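Local coordinates for protein quinone reductase (Klebsiella pneumoniae subsp. pneumoniae, PDB 4GI5) that is a putative NAD(P)H:quinone reductase that binds FAD and probably carries electrons from a reduced nicotinamide cofactor to quinones, at residues A169-T174 against F196-G201; G201-F204 against E209-P212. All blocks are in the same frame, centred on the assembly; numbering follows the deposited sequence.

Contact 1. Residues A169-T174 against F196-G201. With FAD (flavin-adenine dinucleotide), chain H.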
# COMPACT_ATOMS: atom_id res chain seq x y z
N ALA B 169 5.03 17.96 0.70
CA ALA B 169 4.74 16.71 1.50
C ALA B 169 6.01 15.91 1.64
O ALA B 169 6.96 15.93 0.80
CB ALA B 169 3.63 15.91 0.78
N MSE B 170 6.14 15.16 2.72
CA MSE B 170 7.32 14.32 2.98
C MSE B 170 6.83 13.11 3.82
O MSE B 170 5.92 13.27 4.65
CB MSE B 170 8.27 15.09 3.91
CG MSE B 170 9.50 14.30 4.10
SE MSE B 170 10.78 15.41 5.24
CE MSE B 170 10.02 15.30 7.04
N LEU B 171 7.44 11.97 3.62
CA LEU B 171 7.22 10.83 4.48
C LEU B 171 8.33 10.74 5.53
O LEU B 171 9.51 10.96 5.23
CB LEU B 171 7.32 9.59 3.62
CG LEU B 171 6.39 9.42 2.37
CD1 LEU B 171 6.53 8.09 1.68
CD2 LEU B 171 4.97 9.66 2.74
N ILE B 172 7.97 10.25 6.71
CA ILE B 172 8.91 9.82 7.71
C ILE B 172 8.58 8.41 8.05
O ILE B 172 7.53 8.11 8.53
CB ILE B 172 8.82 10.69 8.98
CG1 ILE B 172 9.12 12.14 8.72
CG2 ILE B 172 9.80 10.12 10.01
CD1 ILE B 172 8.80 13.02 9.96
N VAL B 173 9.42 7.49 7.68
CA VAL B 173 9.20 6.06 7.75
C VAL B 173 10.28 5.36 8.56
O VAL B 173 11.46 5.54 8.39
CB VAL B 173 9.26 5.46 6.33
CG1 VAL B 173 8.98 3.95 6.35
CG2 VAL B 173 8.28 6.24 5.45
N THR B 174 9.86 4.47 9.44
CA THR B 174 10.75 3.59 10.14
C THR B 174 10.59 2.17 9.66
O THR B 174 9.46 1.71 9.52
CB THR B 174 10.48 3.59 11.70
OG1 THR B 174 9.09 3.36 11.93
CG2 THR B 174 10.82 4.96 12.38
N PHE B 196 7.10 4.40 -4.37
CA PHE B 196 6.53 5.09 -5.50
C PHE B 196 5.00 5.16 -5.51
O PHE B 196 4.43 6.25 -5.82
CB PHE B 196 7.05 4.47 -6.79
CG PHE B 196 6.62 5.12 -8.07
CD1 PHE B 196 5.39 4.85 -8.64
CD2 PHE B 196 7.45 6.05 -8.72
CE1 PHE B 196 5.01 5.40 -9.86
CE2 PHE B 196 7.04 6.61 -9.94
CZ PHE B 196 5.84 6.27 -10.49
N PRO B 197 4.28 4.09 -5.17
CA PRO B 197 2.79 4.25 -5.17
C PRO B 197 2.34 5.33 -4.20
O PRO B 197 1.37 5.98 -4.44
CB PRO B 197 2.26 2.88 -4.69
CG PRO B 197 3.37 1.93 -5.03
CD PRO B 197 4.68 2.69 -4.97
N ILE B 198 3.07 5.51 -3.10
CA ILE B 198 2.76 6.59 -2.17
C ILE B 198 3.25 7.96 -2.71
O ILE B 198 2.51 8.90 -2.81
CB ILE B 198 3.32 6.32 -0.77
CG1 ILE B 198 2.77 5.01 -0.19
CG2 ILE B 198 3.04 7.52 0.11
CD1 ILE B 198 3.55 4.43 1.01
N GLN B 199 4.54 8.03 -2.96
CA GLN B 199 5.11 9.35 -3.26
C GLN B 199 4.62 9.87 -4.61
O GLN B 199 4.30 11.04 -4.73
CB GLN B 199 6.62 9.26 -3.30
CG GLN B 199 7.20 9.02 -1.90
CD GLN B 199 8.68 9.17 -1.73
OE1 GLN B 199 9.09 9.76 -0.74
NE2 GLN B 199 9.50 8.65 -2.64
N HIS B 200 4.58 9.02 -5.62
CA HIS B 200 4.07 9.45 -6.95
C HIS B 200 2.57 9.34 -7.01
O HIS B 200 1.92 10.29 -7.44
CB HIS B 200 4.75 8.61 -8.03
CG HIS B 200 4.50 9.11 -9.43
ND1 HIS B 200 3.52 8.61 -10.26
CD2 HIS B 200 5.13 10.07 -10.14
CE1 HIS B 200 3.60 9.18 -11.45
NE2 HIS B 200 4.54 10.12 -11.40
N GLY B 201 2.00 8.23 -6.48
CA GLY B 201 0.58 7.97 -6.63
C GLY B 201 -0.37 8.63 -5.68
O GLY B 201 -1.51 8.87 -6.01
PA FAD H . 8.91 0.18 18.76
O1A FAD H . 8.00 1.02 19.56
O2A FAD H . 8.83 -1.27 18.64
O5B FAD H . 10.45 0.45 19.24
C5B FAD H . 11.64 0.03 18.54
C4B FAD H . 12.82 0.21 19.45
O4B FAD H . 13.07 1.59 19.57
C3B FAD H . 12.63 -0.43 20.80
O3B FAD H . 13.82 -1.17 21.04
C2B FAD H . 12.57 0.80 21.66
O2B FAD H . 12.95 0.58 23.04
C1B FAD H . 13.41 1.84 21.00
N9A FAD H . 13.01 3.21 21.44
C8A FAD H . 11.71 3.78 21.68
N7A FAD H . 11.78 5.03 22.09
C5A FAD H . 13.13 5.17 22.23
C6A FAD H . 14.00 6.22 22.76
N6A FAD H . 13.36 7.28 23.09
N1A FAD H . 15.38 6.09 22.77
C2A FAD H . 15.93 4.97 22.32
N3A FAD H . 15.15 3.92 21.85
C4A FAD H . 13.88 4.08 21.80
N1 FAD H . 9.92 -3.72 8.49
C2 FAD H . 10.35 -3.61 7.21
O2 FAD H . 11.56 -3.24 6.93
N3 FAD H . 9.51 -3.88 6.15
C4 FAD H . 8.28 -4.40 6.32
O4 FAD H . 7.50 -4.56 5.37
C4X FAD H . 7.82 -4.56 7.68
N5 FAD H . 6.55 -5.00 7.92
C5X FAD H . 6.07 -5.04 9.25
C6 FAD H . 4.82 -5.38 9.49
C7 FAD H . 4.28 -5.32 10.77
C7M FAD H . 2.86 -5.69 11.02
C8 FAD H . 5.12 -4.99 11.86
C8M FAD H . 4.57 -4.99 13.26
C9 FAD H . 6.42 -4.66 11.64
C9A FAD H . 6.93 -4.65 10.31
N10 FAD H . 8.20 -4.19 10.03
C10 FAD H . 8.67 -4.11 8.73
C1' FAD H . 9.10 -3.70 11.08
C2' FAD H . 8.62 -2.28 11.39
O2' FAD H . 8.82 -1.30 10.37
C3' FAD H . 9.31 -1.74 12.69
O3' FAD H . 8.82 -2.64 13.72
C4' FAD H . 8.90 -0.32 13.08
O4' FAD H . 9.48 0.58 12.19
C5' FAD H . 9.47 0.04 14.48
O5' FAD H . 8.94 1.26 14.87
P FAD H . 7.98 1.27 16.20
O1P FAD H . 7.61 2.68 16.45
O2P FAD H . 6.89 0.31 16.14
O3P FAD H . 9.11 0.79 17.25
O HOH W 1 8.72 11.84 1.03

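Contact 2. Residues G201-F204 against E209-P212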
# COMPACT_ATOMS: atom_id res chain seq x y z
N GLY B 201 2.00 8.23 -6.48
CA GLY B 201 0.58 7.97 -6.63
C GLY B 201 -0.37 8.63 -5.68
O GLY B 201 -1.51 8.87 -6.01
N MSE B 202 0.14 9.02 -4.51
CA MSE B 202 -0.68 9.59 -3.47
C MSE B 202 -0.33 11.05 -3.15
O MSE B 202 -1.16 11.82 -2.60
CB MSE B 202 -0.74 8.78 -2.16
CG MSE B 202 -1.22 7.37 -2.41
SE MSE B 202 -1.08 6.41 -0.68
CE MSE B 202 -0.77 4.67 -1.46
N LEU B 203 0.92 11.46 -3.39
CA LEU B 203 1.41 12.77 -3.01
C LEU B 203 1.55 13.66 -4.26
O LEU B 203 0.91 14.70 -4.36
CB LEU B 203 2.68 12.69 -2.18
CG LEU B 203 2.58 11.93 -0.84
CD1 LEU B 203 3.92 12.00 -0.12
CD2 LEU B 203 1.43 12.38 -0.02
N PHE B 204 2.37 13.21 -5.20
CA PHE B 204 2.54 14.01 -6.44
C PHE B 204 1.22 14.04 -7.20
O PHE B 204 0.86 15.08 -7.83
CB PHE B 204 3.59 13.38 -7.30
CG PHE B 204 3.95 14.19 -8.55
CD1 PHE B 204 4.46 15.52 -8.48
CD2 PHE B 204 3.79 13.59 -9.78
CE1 PHE B 204 4.75 16.24 -9.59
CE2 PHE B 204 4.14 14.29 -10.92
CZ PHE B 204 4.58 15.59 -10.79
N GLU B 209 4.39 19.13 -4.03
CA GLU B 209 5.86 18.95 -4.25
C GLU B 209 6.33 17.92 -3.20
O GLU B 209 6.15 18.20 -2.02
CB GLU B 209 6.57 20.29 -4.05
CG GLU B 209 6.17 21.28 -5.12
CD GLU B 209 7.12 22.48 -5.08
OE1 GLU B 209 7.36 23.01 -3.98
OE2 GLU B 209 7.71 22.80 -6.12
N VAL B 210 6.89 16.80 -3.65
CA VAL B 210 7.24 15.77 -2.72
C VAL B 210 8.73 15.86 -2.38
O VAL B 210 9.59 15.84 -3.26
CB VAL B 210 6.95 14.39 -3.33
CG1 VAL B 210 7.16 13.31 -2.27
CG2 VAL B 210 5.53 14.41 -3.95
N LEU B 211 9.03 16.01 -1.11
CA LEU B 211 10.41 16.00 -0.69
C LEU B 211 10.93 14.59 -0.59
O LEU B 211 10.15 13.65 -0.33
CB LEU B 211 10.53 16.72 0.64
CG LEU B 211 9.90 18.08 0.72
CD1 LEU B 211 10.23 18.66 2.05
CD2 LEU B 211 10.50 18.95 -0.33
N PRO B 212 12.26 14.38 -0.69
CA PRO B 212 12.84 13.05 -0.42
C PRO B 212 12.43 12.54 0.93
O PRO B 212 12.32 13.35 1.87
CB PRO B 212 14.36 13.30 -0.47
CG PRO B 212 14.47 14.47 -1.39
CD PRO B 212 13.33 15.37 -1.03

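Contact 1. Residues A169-T174 against F196-G201
The amide of Q199 is the flat group that meets the strand: its OE1 lies 3.9 Å from L171 CD1, and through a bridging water it also reaches the backbone at L171 N. On the helix side away from the strand, the ring of F196 carries H200 CB over the centre of one face, while F196 CZ lies under the rim of one face of the imidazole. Y159 stacks on H200 and F249 meets it edge-to-face, and N188 and I187 of the second subunit pack on F196 and H200 respectively. L171 does the apolar work. Both of its methyls lie about 3.9 Å from I198 CG2, and CD1 also touches Q199 CG at 3.8 Å; a branched leucine can thus serve two neighbouring helix residues at once. Strand 168-174 and helix 196-204 belong to the flavodoxin-like fold, here a parallel sheet with the helix packed on it, and the strand's C-terminal end delivers T174 to the cofactor. T174 OG1 sits between its backbone N and carbonyl carbon (chi1 51°), which brings it 2.8 Å from FAD O4'; N38 ND2 binds the same hydroxyl, and T174 O takes a weak bond from O4'. The glutamine suits its place because its aliphatic stem packs on L171 while its OE1 accepts a hydrogen bond from the water (2.8 Å), which accepts one from L171 N (2.9 Å). F196 O accepts the ordinary helical bond from H200 N and also the i+5 bond from G201 N that marks a pi-type turn, and G201, lacking a CB, fits closely against P197 O.

Contact 2. Residues G201-F204 against E209-P212
V210 pushes its two methyls against the end of the helix, CG2 doing most of the touching. That methyl lies 3.6 Å from F204 N, 3.8 Å from L203 CB and 4.0 Å from F204 CB, settling on the backbone between the two residues. CG1, which stands opposite the backbone N (chi1 -173°), reaches L203 CD1 at 4.1 Å, and the side chains of L203 and V210 cross at about a right angle. Valine is compact enough to fit where the CA atoms of F204 and V210 are only 6.2 Å apart, and leucine is long enough to continue past it to A169 and L171 of the neighbouring strand. The phenyl ring of F204 swings off toward H200 and F249 instead, its CG anti to the backbone N, leaving CB to meet the valine. In the next shell, backbone bonds fix both partners: V210 pairs with I247, E209 and L211 with A169, and F204 with G160. M202, a selenomethionine, gives its carbonyl to Y139 OH and packs on S126 of the second subunit. Four residues join the helix to strand 209-216, completing a beta-alpha-beta unit from strand 168-174. With methyls, methylenes and a backbone edge as its whole surface, the contact rests on dispersion and on burial of apolar groups, so its direction is set by shape and by the surrounding backbone bonds.

Both contacts are buried, and both pack helix 196-204 onto the same parallel sheet, which it meets at the neighbouring strands 168-174 and 209-216. They share G201, and their centres lie about 6 Å apart. Two probable backbone hydrogen bonds join them: A169 O to L211 N at 2.8 Å within the sheet, and Q199 O to F204 N at 2.9 Å within the helix, so the amide of F204 is probably satisfied although it lies against a methyl. Contact 1 mixes apolar packing with a water bridge, and its strand runs on to the FAD. Contact 2, farther from the annotated sites, joins side chains by apolar packing alone, V210 touching one polar atom of 201-204, F204 N.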